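Local coordinates for protein catalase-3 (Neurospora crassa, PDB 4AJ9) that breaks hydrogen peroxide down to oxygen and water with a heme cofactor, probably protecting the cell from the toxicity of peroxide, at residues C[269-274]-C[308-313]; C[325-330]-C[363-368]; C[336-341]-C[416-421]. All coordinates share one frame; numbering follows the deposited sequence.

Interaction 1: C[269-274]-C[308-313]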
loop_
_atom_site.group_PDB
_atom_site.type_symbol
_atom_site.label_atom_id
_atom_site.label_comp_id
_atom_site.label_asym_id
_atom_site.label_seq_id
_atom_site.Cartn_x
_atom_site.Cartn_y
_atom_site.Cartn_z
ATOM N N PRO C 269 -1.654 38.025 -0.387
ATOM C CA PRO C 269 -0.971 38.329 -1.648
ATOM C C PRO C 269 -1.890 38.097 -2.848
ATOM O O PRO C 269 -2.797 37.256 -2.773
ATOM C CB PRO C 269 0.191 37.330 -1.649
ATOM C CG PRO C 269 -0.352 36.140 -0.895
ATOM C CD PRO C 269 -1.292 36.696 0.146
ATOM N N SER C 270 -1.667 38.847 -3.929
ATOM C CA SER C 270 -2.422 38.672 -5.165
ATOM C C SER C 270 -1.507 38.483 -6.364
ATOM O O SER C 270 -0.343 38.883 -6.340
ATOM C CB SER C 270 -3.352 39.862 -5.425
ATOM O OG SER C 270 -4.296 39.976 -4.384
ATOM N N TRP C 271 -2.056 37.849 -7.403
ATOM C CA TRP C 271 -1.402 37.726 -8.697
ATOM C C TRP C 271 -2.465 37.924 -9.753
ATOM O O TRP C 271 -3.589 37.419 -9.618
ATOM C CB TRP C 271 -0.830 36.324 -8.906
ATOM C CG TRP C 271 0.342 35.961 -8.054
ATOM C CD1 TRP C 271 1.655 35.970 -8.424
ATOM C CD2 TRP C 271 0.308 35.503 -6.700
ATOM N NE1 TRP C 271 2.442 35.547 -7.386
ATOM C CE2 TRP C 271 1.641 35.262 -6.309
ATOM C CE3 TRP C 271 -0.720 35.284 -5.775
ATOM C CZ2 TRP C 271 1.976 34.813 -5.034
ATOM C CZ3 TRP C 271 -0.387 34.834 -4.508
ATOM C CH2 TRP C 271 0.952 34.600 -4.147
ATOM N N GLU C 272 -2.125 38.641 -10.815
ATOM C CA GLU C 272 -3.054 38.715 -11.938
ATOM C C GLU C 272 -2.805 37.528 -12.855
ATOM O O GLU C 272 -1.659 37.142 -13.085
ATOM C CB GLU C 272 -2.941 40.060 -12.671
ATOM C CG GLU C 272 -3.767 41.165 -11.981
ATOM C CD GLU C 272 -3.501 42.549 -12.520
ATOM O OE1 GLU C 272 -2.521 42.731 -13.270
ATOM O OE2 GLU C 272 -4.284 43.464 -12.185
ATOM N N LEU C 273 -3.884 36.919 -13.336
ATOM C CA LEU C 273 -3.779 35.889 -14.360
ATOM C C LEU C 273 -3.743 36.584 -15.712
ATOM O O LEU C 273 -4.650 37.333 -16.042
ATOM C CB LEU C 273 -4.999 34.963 -14.323
ATOM C CG LEU C 273 -4.955 33.814 -15.340
ATOM C CD1 LEU C 273 -3.706 32.959 -15.146
ATOM C CD2 LEU C 273 -6.208 32.963 -15.240
ATOM N N ALA C 274 -2.699 36.326 -16.491
ATOM C CA ALA C 274 -2.587 36.922 -17.811
ATOM C C ALA C 274 -2.254 35.832 -18.809
ATOM O O ALA C 274 -1.728 34.778 -18.434
ATOM C CB ALA C 274 -1.516 38.001 -17.817
ATOM N N GLY C 308 -7.853 38.144 -15.057
ATOM C CA GLY C 308 -8.415 38.266 -13.726
ATOM C C GLY C 308 -7.364 38.276 -12.635
ATOM O O GLY C 308 -6.164 38.460 -12.897
ATOM N N GLU C 309 -7.814 38.090 -11.397
ATOM C CA GLU C 309 -6.898 38.161 -10.265
ATOM C C GLU C 309 -7.197 37.089 -9.239
ATOM O O GLU C 309 -8.359 36.780 -8.973
ATOM C CB GLU C 309 -6.990 39.534 -9.597
ATOM C CG GLU C 309 -6.012 39.714 -8.439
ATOM C CD GLU C 309 -5.934 41.152 -7.939
ATOM O OE1 GLU C 309 -6.903 41.617 -7.307
ATOM O OE2 GLU C 309 -4.902 41.815 -8.169
ATOM N N MET C 310 -6.138 36.540 -8.655
ATOM C CA MET C 310 -6.266 35.574 -7.585
ATOM C C MET C 310 -5.639 36.146 -6.318
ATOM O O MET C 310 -4.554 36.710 -6.361
ATOM C CB MET C 310 -5.581 34.265 -8.003
ATOM C CG MET C 310 -4.985 33.437 -6.885
ATOM S SD MET C 310 -4.423 31.864 -7.566
ATOM C CE MET C 310 -2.659 32.165 -7.823
ATOM N N THR C 311 -6.342 36.008 -5.197
ATOM C CA THR C 311 -5.855 36.477 -3.904
ATOM C C THR C 311 -5.903 35.299 -2.933
ATOM O O THR C 311 -6.943 34.648 -2.794
ATOM C CB THR C 311 -6.732 37.626 -3.369
ATOM O OG1 THR C 311 -6.623 38.746 -4.250
ATOM C CG2 THR C 311 -6.294 38.059 -1.975
ATOM N N LEU C 312 -4.773 35.001 -2.291
ATOM C CA LEU C 312 -4.722 33.944 -1.281
ATOM C C LEU C 312 -4.957 34.562 0.093
ATOM O O LEU C 312 -4.132 35.337 0.571
ATOM C CB LEU C 312 -3.374 33.210 -1.323
ATOM C CG LEU C 312 -2.964 32.658 -2.687
ATOM C CD1 LEU C 312 -1.596 31.966 -2.643
ATOM C CD2 LEU C 312 -4.041 31.713 -3.208
ATOM N N ASN C 313 -6.085 34.241 0.726
ATOM C CA ASN C 313 -6.427 34.894 1.987
ATOM C C ASN C 313 -6.813 33.962 3.136
ATOM O O ASN C 313 -7.262 34.420 4.188
ATOM C CB ASN C 313 -7.530 35.936 1.765
ATOM C CG ASN C 313 -8.748 35.352 1.086
ATOM O OD1 ASN C 313 -8.915 34.132 1.022
ATOM N ND2 ASN C 313 -9.601 36.222 0.552
#

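Interaction 2: C[325-330]-C[363-368]. With HEM (protoporphyrin IX containing Fe), chain Y.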
loop_
_atom_site.group_PDB
_atom_site.type_symbol
_atom_site.label_atom_id
_atom_site.label_comp_id
_atom_site.label_asym_id
_atom_site.label_seq_id
_atom_site.Cartn_x
_atom_site.Cartn_y
_atom_site.Cartn_z
ATOM N N GLN C 325 -1.541 16.534 1.404
ATOM C CA GLN C 325 -2.367 15.588 0.671
ATOM C C GLN C 325 -2.869 16.079 -0.691
ATOM O O GLN C 325 -3.217 15.269 -1.530
ATOM C CB GLN C 325 -3.557 15.111 1.513
ATOM C CG GLN C 325 -3.178 14.144 2.630
ATOM C CD GLN C 325 -4.374 13.380 3.204
ATOM O OE1 GLN C 325 -4.330 12.155 3.347
ATOM N NE2 GLN C 325 -5.429 14.099 3.557
ATOM N N ILE C 326 -2.927 17.385 -0.922
ATOM C CA ILE C 326 -3.446 17.850 -2.207
ATOM C C ILE C 326 -2.638 17.267 -3.381
ATOM O O ILE C 326 -1.412 17.210 -3.334
ATOM C CB ILE C 326 -3.547 19.388 -2.309
ATOM C CG1 ILE C 326 -4.479 19.772 -3.470
ATOM C CG2 ILE C 326 -2.148 20.019 -2.406
ATOM C CD1 ILE C 326 -4.824 21.289 -3.557
ATOM N N SER C 327 -3.351 16.827 -4.416
ATOM C CA SER C 327 -2.757 16.096 -5.535
ATOM C C SER C 327 -3.021 16.845 -6.832
ATOM O O SER C 327 -4.111 16.711 -7.410
ATOM C CB SER C 327 -3.410 14.709 -5.644
ATOM O OG SER C 327 -3.173 13.921 -4.490
ATOM N N PHE C 328 -2.048 17.627 -7.296
ATOM C CA PHE C 328 -2.217 18.395 -8.533
ATOM C C PHE C 328 -1.996 17.503 -9.748
ATOM O O PHE C 328 -1.280 16.505 -9.665
ATOM C CB PHE C 328 -1.235 19.570 -8.591
ATOM C CG PHE C 328 -1.546 20.685 -7.622
ATOM C CD1 PHE C 328 -2.447 21.693 -7.964
ATOM C CD2 PHE C 328 -0.908 20.750 -6.393
ATOM C CE1 PHE C 328 -2.719 22.720 -7.077
ATOM C CE2 PHE C 328 -1.187 21.782 -5.505
ATOM C CZ PHE C 328 -2.090 22.762 -5.857
ATOM N N GLN C 329 -2.615 17.871 -10.868
ATOM C CA GLN C 329 -2.433 17.166 -12.138
ATOM C C GLN C 329 -2.665 18.114 -13.317
ATOM O O GLN C 329 -3.704 18.777 -13.385
ATOM C CB GLN C 329 -3.443 16.033 -12.295
ATOM C CG GLN C 329 -3.345 14.860 -11.327
ATOM C CD GLN C 329 -4.310 13.759 -11.745
ATOM O OE1 GLN C 329 -4.359 13.392 -12.912
ATOM N NE2 GLN C 329 -5.101 13.257 -10.803
ATOM N N PRO C 330 -1.713 18.163 -14.263
ATOM C CA PRO C 330 -1.979 18.935 -15.478
ATOM C C PRO C 330 -3.088 18.267 -16.286
ATOM O O PRO C 330 -3.647 18.895 -17.187
ATOM C CB PRO C 330 -0.647 18.892 -16.234
ATOM C CG PRO C 330 0.349 18.431 -15.260
ATOM C CD PRO C 330 -0.358 17.599 -14.249
ATOM N N PRO C 363 -6.688 4.370 -5.300
ATOM C CA PRO C 363 -7.243 5.046 -6.467
ATOM C C PRO C 363 -8.303 6.079 -6.112
ATOM O O PRO C 363 -8.824 6.729 -7.012
ATOM C CB PRO C 363 -7.890 3.887 -7.229
ATOM C CG PRO C 363 -8.400 3.019 -6.136
ATOM C CD PRO C 363 -7.377 3.096 -5.037
ATOM N N ASN C 364 -8.625 6.230 -4.828
ATOM C CA ASN C 364 -9.690 7.146 -4.424
ATOM C C ASN C 364 -9.225 8.487 -3.858
ATOM O O ASN C 364 -9.973 9.156 -3.145
ATOM C CB ASN C 364 -10.656 6.442 -3.458
ATOM C CG ASN C 364 -11.561 5.454 -4.180
ATOM O OD1 ASN C 364 -12.208 5.816 -5.163
ATOM N ND2 ASN C 364 -11.589 4.198 -3.717
ATOM N N PHE C 365 -8.003 8.886 -4.194
ATOM C CA PHE C 365 -7.439 10.138 -3.686
ATOM C C PHE C 365 -8.258 11.358 -4.094
ATOM O O PHE C 365 -8.187 12.399 -3.431
ATOM C CB PHE C 365 -5.984 10.293 -4.153
ATOM C CG PHE C 365 -5.815 10.077 -5.618
ATOM C CD1 PHE C 365 -5.991 11.119 -6.504
ATOM C CD2 PHE C 365 -5.525 8.808 -6.115
ATOM C CE1 PHE C 365 -5.857 10.911 -7.867
ATOM C CE2 PHE C 365 -5.397 8.590 -7.463
ATOM C CZ PHE C 365 -5.563 9.641 -8.348
ATOM N N GLU C 366 -9.053 11.260 -5.167
ATOM C CA GLU C 366 -9.868 12.428 -5.538
ATOM C C GLU C 366 -11.017 12.645 -4.547
ATOM O O GLU C 366 -11.679 13.682 -4.581
ATOM C CB GLU C 366 -10.411 12.356 -6.981
ATOM C CG GLU C 366 -9.344 12.199 -8.083
ATOM C CD GLU C 366 -8.582 13.484 -8.395
ATOM O OE1 GLU C 366 -8.190 14.224 -7.467
ATOM O OE2 GLU C 366 -8.365 13.762 -9.590
ATOM N N GLN C 367 -11.242 11.668 -3.671
ATOM C CA GLN C 367 -12.286 11.767 -2.655
ATOM C C GLN C 367 -11.841 12.505 -1.385
ATOM O O GLN C 367 -12.676 12.892 -0.566
ATOM C CB GLN C 367 -12.840 10.376 -2.312
ATOM C CG GLN C 367 -13.456 9.658 -3.499
ATOM C CD GLN C 367 -14.167 8.373 -3.110
ATOM O OE1 GLN C 367 -13.817 7.727 -2.125
ATOM N NE2 GLN C 367 -15.185 8.001 -3.887
ATOM N N LEU C 368 -10.536 12.727 -1.223
ATOM C CA LEU C 368 -10.052 13.469 -0.065
ATOM C C LEU C 368 -10.637 14.880 -0.097
ATOM O O LEU C 368 -10.773 15.471 -1.163
ATOM C CB LEU C 368 -8.527 13.533 -0.059
ATOM C CG LEU C 368 -7.842 12.171 0.083
ATOM C CD1 LEU C 368 -6.336 12.301 -0.104
ATOM C CD2 LEU C 368 -8.171 11.558 1.443
HETATM C CHA HEM Y . 5.200 17.784 -9.124
HETATM C CHB HEM Y . 5.688 21.617 -12.084
HETATM C CHC HEM Y . 7.595 18.713 -15.460
HETATM C CHD HEM Y . 6.291 14.837 -12.864
HETATM C C1A HEM Y . 5.203 19.084 -9.599
HETATM C C2A HEM Y . 4.794 20.278 -8.869
HETATM C C3A HEM Y . 4.947 21.334 -9.687
HETATM C C4A HEM Y . 5.432 20.847 -10.963
HETATM C CMA HEM Y . 4.646 22.820 -9.371
HETATM C CAA HEM Y . 4.325 20.306 -7.389
HETATM C CBA HEM Y . 2.805 20.362 -7.276
HETATM C CGA HEM Y . 2.444 20.493 -5.819
HETATM O O1A HEM Y . 1.926 19.512 -5.233
HETATM O O2A HEM Y . 2.684 21.584 -5.235
HETATM C C1B HEM Y . 6.195 21.155 -13.283
HETATM C C2B HEM Y . 6.367 21.939 -14.494
HETATM C C3B HEM Y . 6.916 21.145 -15.426
HETATM C C4B HEM Y . 7.079 19.830 -14.839
HETATM C CMB HEM Y . 5.983 23.434 -14.590
HETATM C CAB HEM Y . 7.273 21.469 -16.897
HETATM C CBB HEM Y . 6.629 22.439 -17.557
HETATM C C1C HEM Y . 7.326 17.420 -15.081
HETATM C C2C HEM Y . 7.454 16.237 -15.918
HETATM C C3C HEM Y . 7.110 15.181 -15.176
HETATM C C4C HEM Y . 6.713 15.656 -13.876
HETATM C CMC HEM Y . 7.953 16.222 -17.375
HETATM C CAC HEM Y . 7.027 13.706 -15.589
HETATM C CBC HEM Y . 6.686 13.397 -16.841
HETATM C C1D HEM Y . 5.896 15.251 -11.626
HETATM C C2D HEM Y . 5.465 14.361 -10.579
HETATM C C3D HEM Y . 5.128 15.279 -9.413
HETATM C C4D HEM Y . 5.378 16.627 -9.874
HETATM C CMD HEM Y . 5.380 12.823 -10.655
HETATM C CAD HEM Y . 4.603 14.855 -8.032
HETATM C CBD HEM Y . 3.087 15.008 -8.069
HETATM C CGD HEM Y . 2.499 14.492 -6.783
HETATM O O1D HEM Y . 1.356 14.893 -6.454
HETATM O O2D HEM Y . 3.185 13.708 -6.079
HETATM N NA HEM Y . 5.578 19.474 -10.869
HETATM N NB HEM Y . 6.634 19.881 -13.537
HETATM N NC HEM Y . 6.868 17.024 -13.843
HETATM N ND HEM Y . 5.828 16.567 -11.187
HETATM FE FE HEM Y . 6.129 18.266 -12.389
HETATM O O HOH W 1 -5.409 14.409 -8.242
HETATM O O HOH W 2 -7.876 11.821 -11.489
#

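Interaction 3: C[336-341]-C[416-421]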
loop_
_atom_site.group_PDB
_atom_site.type_symbol
_atom_site.label_atom_id
_atom_site.label_comp_id
_atom_site.label_asym_id
_atom_site.label_seq_id
_atom_site.Cartn_x
_atom_site.Cartn_y
_atom_site.Cartn_z
ATOM N N GLY C 336 -13.252 24.015 -22.578
ATOM C CA GLY C 336 -12.733 25.341 -22.871
ATOM C C GLY C 336 -11.212 25.404 -22.931
ATOM O O GLY C 336 -10.642 26.399 -23.371
ATOM N N VAL C 337 -10.552 24.339 -22.489
ATOM C CA VAL C 337 -9.100 24.277 -22.509
ATOM C C VAL C 337 -8.709 22.943 -23.135
ATOM O O VAL C 337 -9.429 21.955 -22.973
ATOM C CB VAL C 337 -8.524 24.359 -21.071
ATOM C CG1 VAL C 337 -7.001 24.356 -21.089
ATOM C CG2 VAL C 337 -9.050 25.602 -20.346
ATOM N N ASP C 338 -7.587 22.919 -23.859
ATOM C CA ASP C 338 -7.063 21.681 -24.446
ATOM C C ASP C 338 -5.539 21.618 -24.354
ATOM O O ASP C 338 -4.884 22.626 -24.074
ATOM C CB ASP C 338 -7.497 21.542 -25.906
ATOM C CG ASP C 338 -7.402 20.102 -26.418
ATOM O OD1 ASP C 338 -7.197 19.185 -25.597
ATOM O OD2 ASP C 338 -7.541 19.883 -27.644
ATOM N N PHE C 339 -4.986 20.431 -24.611
ATOM C CA PHE C 339 -3.542 20.222 -24.582
ATOM C C PHE C 339 -2.922 20.597 -25.915
ATOM O O PHE C 339 -3.627 20.794 -26.902
ATOM C CB PHE C 339 -3.227 18.752 -24.297
ATOM C CG PHE C 339 -3.891 18.224 -23.059
ATOM C CD1 PHE C 339 -3.527 18.697 -21.808
ATOM C CD2 PHE C 339 -4.891 17.263 -23.147
ATOM C CE1 PHE C 339 -4.151 18.218 -20.662
ATOM C CE2 PHE C 339 -5.521 16.781 -22.000
ATOM C CZ PHE C 339 -5.149 17.260 -20.758
ATOM N N THR C 340 -1.599 20.698 -25.936
ATOM C CA THR C 340 -0.885 20.702 -27.201
ATOM C C THR C 340 0.072 19.531 -27.248
ATOM O O THR C 340 0.281 18.817 -26.253
ATOM C CB THR C 340 -0.079 21.984 -27.452
ATOM O OG1 THR C 340 0.996 22.065 -26.511
ATOM C CG2 THR C 340 -0.976 23.233 -27.363
ATOM N N GLU C 341 0.676 19.373 -28.416
ATOM C CA GLU C 341 1.576 18.276 -28.700
ATOM C C GLU C 341 2.988 18.524 -28.166
ATOM O O GLU C 341 3.960 17.993 -28.699
ATOM C CB GLU C 341 1.617 18.037 -30.215
ATOM C CG GLU C 341 0.319 17.473 -30.792
ATOM C CD GLU C 341 -0.765 18.527 -31.010
ATOM O OE1 GLU C 341 -0.576 19.700 -30.625
ATOM O OE2 GLU C 341 -1.815 18.177 -31.582
ATOM N N ARG C 416 -22.512 19.975 -21.967
ATOM C CA ARG C 416 -21.279 20.719 -21.747
ATOM C C ARG C 416 -20.104 19.808 -21.409
ATOM O O ARG C 416 -19.344 20.059 -20.469
ATOM C CB ARG C 416 -21.477 21.796 -20.674
ATOM C CG ARG C 416 -22.313 22.978 -21.161
ATOM C CD ARG C 416 -22.226 24.194 -20.241
ATOM N NE ARG C 416 -20.860 24.694 -20.072
ATOM C CZ ARG C 416 -20.204 25.456 -20.952
ATOM N NH1 ARG C 416 -20.777 25.810 -22.096
ATOM N NH2 ARG C 416 -18.959 25.857 -20.689
ATOM N N GLY C 417 -19.942 18.755 -22.198
ATOM C CA GLY C 417 -18.858 17.821 -21.973
ATOM C C GLY C 417 -17.540 18.389 -22.460
ATOM O O GLY C 417 -17.509 19.354 -23.229
ATOM N N PHE C 418 -16.447 17.808 -21.984
ATOM C CA PHE C 418 -15.137 18.141 -22.524
ATOM C C PHE C 418 -15.098 17.730 -23.990
ATOM O O PHE C 418 -15.771 16.784 -24.399
ATOM C CB PHE C 418 -14.033 17.398 -21.771
ATOM C CG PHE C 418 -12.671 17.632 -22.338
ATOM C CD1 PHE C 418 -11.934 18.741 -21.955
ATOM C CD2 PHE C 418 -12.139 16.763 -23.291
ATOM C CE1 PHE C 418 -10.673 18.978 -22.504
ATOM C CE2 PHE C 418 -10.882 16.987 -23.834
ATOM C CZ PHE C 418 -10.146 18.104 -23.428
ATOM N N PHE C 419 -14.310 18.438 -24.789
ATOM C CA PHE C 419 -14.053 17.975 -26.147
ATOM C C PHE C 419 -12.668 18.392 -26.592
ATOM O O PHE C 419 -12.192 19.489 -26.272
ATOM C CB PHE C 419 -15.142 18.426 -27.141
ATOM C CG PHE C 419 -15.265 19.920 -27.295
ATOM C CD1 PHE C 419 -15.976 20.672 -26.372
ATOM C CD2 PHE C 419 -14.691 20.567 -28.382
ATOM C CE1 PHE C 419 -16.097 22.041 -26.512
ATOM C CE2 PHE C 419 -14.821 21.946 -28.539
ATOM C CZ PHE C 419 -15.526 22.680 -27.605
ATOM N N THR C 420 -12.002 17.486 -27.291
ATOM C CA THR C 420 -10.695 17.784 -27.851
ATOM C C THR C 420 -10.889 18.773 -29.006
ATOM O O THR C 420 -11.896 18.695 -29.715
ATOM C CB THR C 420 -10.018 16.490 -28.330
ATOM O OG1 THR C 420 -9.628 15.711 -27.189
ATOM C CG2 THR C 420 -8.791 16.794 -29.165
ATOM N N THR C 421 -9.950 19.705 -29.175
ATOM C CA THR C 421 -10.041 20.699 -30.247
ATOM C C THR C 421 -10.363 20.013 -31.567
ATOM O O THR C 421 -9.583 19.197 -32.054
ATOM C CB THR C 421 -8.731 21.483 -30.425
ATOM O OG1 THR C 421 -8.276 21.963 -29.152
ATOM C CG2 THR C 421 -8.955 22.671 -31.365
HETATM O O HOH W 3 -11.081 21.501 -24.889
HETATM O O HOH W 4 -7.491 16.340 -25.967
#

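Interaction 1: C[269-274]-C[308-313]
The indole of Trp271 meets Leu312 through its six-membered ring: CZ3 lies 3.6 Å from Leu312 CD1, the methyl arriving at an oblique slant. At the edge, near the ring plane, sits the carbonyl oxygen of Met310, while the Met310 methyl CE packs 4.2 Å from Trp271 CE3. Trp271 CG stands opposite its own carbonyl carbon (chi1 -69°), which swings the ring end toward Leu312 on the 308-313 strand. Phe122 makes an edge-to-face contact with the indole, Phe103 meets it at a slant, and NE1 is satisfied by Met206 O. The two strands run antiparallel, and the hydrogen-bonded pair Trp271 and Met310 is closed from both directions, Met310 N to Trp271 O being nearly straight at 175°. Leu312 N and Leu273 N likewise bond to Pro269 O and Gly308 O. These strands are neighbours in the curled antiparallel sheet of the catalase beta-barrel; Trp271, Leu273 and Met310 point to one face, where the end of Leu312 joins them by its contact with the indole, and Met310 and Leu312 also pack on strand 96-104. The other face is more polar and partly exposed. There Ser270 OG and Thr311 OG1 are hydrogen-bonded at 2.6 Å across a non-hydrogen-bonded backbone pair. Next along, Glu272 and Glu309 bring like charges within 4.4 Å at their OE2 atoms, the carboxylate planes 32° apart; a long, weak ion pair from Glu272 OE1 to Lys233 probably eases the repulsion only in part. Glu309 CG and its carboxylate lie against Ser270 CB, with OE2 3.7 Å away.

Interaction 2: C[325-330]-C[363-368]
Gln329 and Glu366 face each other without a direct hydrogen bond: NE2 of Gln329 stays 3.5 Å from Glu366 OE2, the amide and carboxylate planes 17° apart. Two waters make the polar link instead. The first takes a hydrogen from Gln329 NE2 and gives its own to Ser327 O and to Glu366 OE1, 2.9 Å away; the second joins Gln329 NE2 to Glu366 OE2, which is also held by His332. Bent at chi2 (-76°), the Glu366 chain brings its carboxylate round to the Gln329 amide.

The van der Waals touches are few. The Gln329 amide nitrogen NE2 comes to the edge of the Phe365 ring, 3.8 Å from CE1. The amide end of Gln325 meets a methyl, its OE1 4.0 Å from Leu368 CD1, and Gln325 NE2 bonds Gln387 O of a second subunit.

Toward the cofactor, Phe328 turns its back on the 363-368 segment and sets CD2 3.3 Å from heme O1A, the propionate oxygen lying near the ring plane at its edge. With an alanine here, the propionate is likely to lose its aromatic neighbour, and a gap would probably open beside Ala123 and Val136.

Both segments pack on helix 343-360, which carries Tyr352, by similarity the axial ligand of the heme iron: Gln329 meets Leu353, Ser327 OG bonds Gln356, and Leu368 touches His360. On the barrel side, Ile326 packs on strand 121-128, and Phe328 on both 121-128 and 131-138.

Interaction 3: C[336-341]-C[416-421]
Asp338 reaches with its carboxylate to the backbone at Thr421, and there the contact is tight. One oxygen, OD2, accepts two bonds from the same residue: Thr421 OG1 gives its hydrogen over 2.7 Å to the anti lone pair, and Thr421 N approaches at 2.9 Å from above the carboxylate plane, 50° out of it, along a nearly straight N-H line. With CG anti to the backbone N (chi1 -160°), the Asp338 carboxylate extends across to the other segment. Arg424 adds a salt bridge to OD2, so that this buried oxygen is gripped by charge as well and is likely to favour the ionised carboxylate. The other oxygen, OD1, lies 3.8 Å from Phe418 CZ, near the ring plane at its edge, the carboxylate turned 75° from the ring; it also receives a weak bond from Phe339 N. Phe418 CE1 rests obliquely against Val337 O at 3.3 Å.

Within the catalase fold, Val337 and Asp338 form a short strand that pairs with strand 214-217 of the antiparallel sheet, and the irregular 416-421 segment lies beside it. Thr421 in turn packs on Arg215 and Val217 of that neighbouring strand.

The looser part is bridged by water. One water donates to Val337 O and to Phe419 O, joining two carbonyls that have no direct bond. A second donates to Asp338 OD1 and accepts from Thr420 OG1, itself hydrogen-bonded to Arg432 of a third subunit. Thr420 CG2 makes a lighter touch on Asp338 OD2. A second subunit closes in here too: its Phe45 meets the Phe418 ring edge-to-face, and its Leu32 packs on Thr420.

Overall arrangement
Along the chain, interaction 1 closes before the other two open, while the segments of interactions 2 and 3 alternate. Interactions 2 and 3 touch directly, Pro330 O lying 3.6 Å from Phe339 CE1, and both reach a second subunit. Interaction 1 stands apart, its nearest atoms about 9 Å from each of the others, but it shares with interaction 3 the antiparallel sheet of the catalase domain. The heme relates them unequally: interaction 2 contributes Phe328 to its pocket, the Leu312 side chain of interaction 1 is about 12 Å from the heme, and interaction 3 lies away from the annotated sites. The Trp271 side chain is about 12 Å from that of Asn138, a predicted active-site residue.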